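Local coordinates for protein putative gamma-hydroxymuconic semialdehyde dehydrogenase (PDB 4GO3) that probably oxidises an aldehyde, thought to be gamma-hydroxymuconic semialdehyde, to the acid with NAD(+) as cofactor, at residues A[260-263]-A[264-268]. The protein carries 2 engineered substitutions. Numbering follows the deposited sequence.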
loop_
_atom_site.group_PDB
_atom_site.type_symbol
_atom_site.label_atom_id
_atom_site.label_comp_id
_atom_site.label_asym_id
_atom_site.label_seq_id
_atom_site.Cartn_x
_atom_site.Cartn_y
_atom_site.Cartn_z
ATOM N N ALA A 260 25.753 -25.840 12.076
ATOM C CA ALA A 260 25.203 -26.060 10.761
ATOM C C ALA A 260 25.824 -27.238 10.096
ATOM O O ALA A 260 26.944 -27.532 10.317
ATOM C CB ALA A 260 25.396 -24.880 9.923
ATOM N N ASN A 261 25.047 -27.870 9.236
ATOM C CA ASN A 261 25.511 -28.896 8.333
ATOM C C ASN A 261 26.259 -28.228 7.205
ATOM O O ASN A 261 25.669 -27.722 6.268
ATOM C CB ASN A 261 24.320 -29.682 7.798
ATOM C CG ASN A 261 24.695 -30.641 6.720
ATOM O OD1 ASN A 261 25.791 -30.597 6.204
ATOM N ND2 ASN A 261 23.786 -31.511 6.373
ATOM N N ILE A 262 27.574 -28.218 7.325
ATOM C CA ILE A 262 28.415 -27.379 6.510
ATOM C C ILE A 262 28.503 -27.815 5.067
ATOM O O ILE A 262 28.775 -27.001 4.216
ATOM C CB ILE A 262 29.807 -27.205 7.123
ATOM C CG1 ILE A 262 29.752 -26.216 8.270
ATOM C CG2 ILE A 262 30.757 -26.692 6.095
ATOM C CD1 ILE A 262 30.337 -26.731 9.493
ATOM N N GLU A 263 28.205 -29.056 4.754
ATOM C CA GLU A 263 28.133 -29.428 3.355
ATOM C C GLU A 263 26.867 -28.864 2.741
ATOM O O GLU A 263 26.867 -28.378 1.633
ATOM C CB GLU A 263 28.143 -30.938 3.207
ATOM C CG GLU A 263 28.680 -31.412 1.903
ATOM C CD GLU A 263 27.968 -32.625 1.430
ATOM O OE1 GLU A 263 27.461 -33.362 2.283
ATOM O OE2 GLU A 263 27.915 -32.838 0.208
ATOM N N ALA A 264 25.780 -28.942 3.491
ATOM C CA ALA A 264 24.501 -28.440 3.055
ATOM C C ALA A 264 24.570 -26.946 2.937
ATOM O O ALA A 264 24.124 -26.384 1.954
ATOM C CB ALA A 264 23.419 -28.839 4.034
ATOM N N ALA A 265 25.129 -26.308 3.955
ATOM C CA ALA A 265 25.243 -24.860 3.980
ATOM C C ALA A 265 26.055 -24.361 2.797
ATOM O O ALA A 265 25.719 -23.346 2.196
ATOM C CB ALA A 265 25.845 -24.383 5.304
ATOM N N VAL A 266 27.123 -25.074 2.463
ATOM C CA VAL A 266 27.968 -24.678 1.344
ATOM C C VAL A 266 27.198 -24.762 0.036
ATOM O O VAL A 266 27.215 -23.828 -0.761
ATOM C CB VAL A 266 29.208 -25.543 1.239
ATOM C CG1 VAL A 266 29.917 -25.256 -0.069
ATOM C CG2 VAL A 266 30.128 -25.279 2.422
ATOM N N ASN A 267 26.505 -25.860 -0.188
ATOM C CA ASN A 267 25.684 -25.983 -1.371
ATOM C C ASN A 267 24.609 -24.922 -1.431
ATOM O O ASN A 267 24.362 -24.355 -2.473
ATOM C CB ASN A 267 25.030 -27.341 -1.416
ATOM C CG ASN A 267 25.983 -28.426 -1.764
ATOM O OD1 ASN A 267 26.911 -28.230 -2.524
ATOM N ND2 ASN A 267 25.757 -29.594 -1.210
ATOM N N GLY A 268 23.960 -24.667 -0.307
ATOM C CA GLY A 268 22.944 -23.640 -0.249
ATOM C C GLY A 268 23.522 -22.276 -0.548
ATOM O O GLY A 268 22.960 -21.517 -1.355
#
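Asn-261 caps the start of helix 262-274 with its side-chain oxygen. Asn-261 OD1 takes the N-H of Ala-264 over 3.2 Å in a nearly straight bond, and a weak, bent bond from Glu-263 N, also 3.2 Å from OD1, joins it on the same oxygen. The Ala-264 donor stands well above the plane of the amide group, 67° out of it. CG lies anti to the backbone N (chi1 172°), which swings the amide back beside the first turn and lays its face over the Ala-264 methyl, with Asn-261 CG 3.5 Å from Ala-264 CB. The N-H of Ala-264, and more weakly that of Glu-263, thus finds an acceptor on a side chain where no preceding turn could supply a carbonyl. Regular i to i+4 bonding begins at the cap residue itself, Ala-265 N to Asn-261 O at 2.8 Å, and continues with Asn-267 N to Glu-263 O at 3.1 Å. One turn apart, the side chains of Glu-263 and Asn-267 run alongside each other, pointing the same way with carboxylate and amide planes 66° apart; OE2 stays 4.1 Å from ND2, so the two are neighbours in loose contact. A leucine in place of Asn-267 would probably leave the Glu-263 carboxylate facing a greasy branch instead of an amide and disturb the packing against Pro-483 of the second subunit. On another side of the helix Ile-262 CG2 meets Val-266 CG2 at 4.0 Å, near Arg-300 and Phe-297 of helix 294-307, while Ala-264 and Ala-265 touch Trp-414 of strand 411-414. This is an asparagine N-cap, here opening the helix of a beta-alpha-beta unit between parallel strands 253-256 and 286-290.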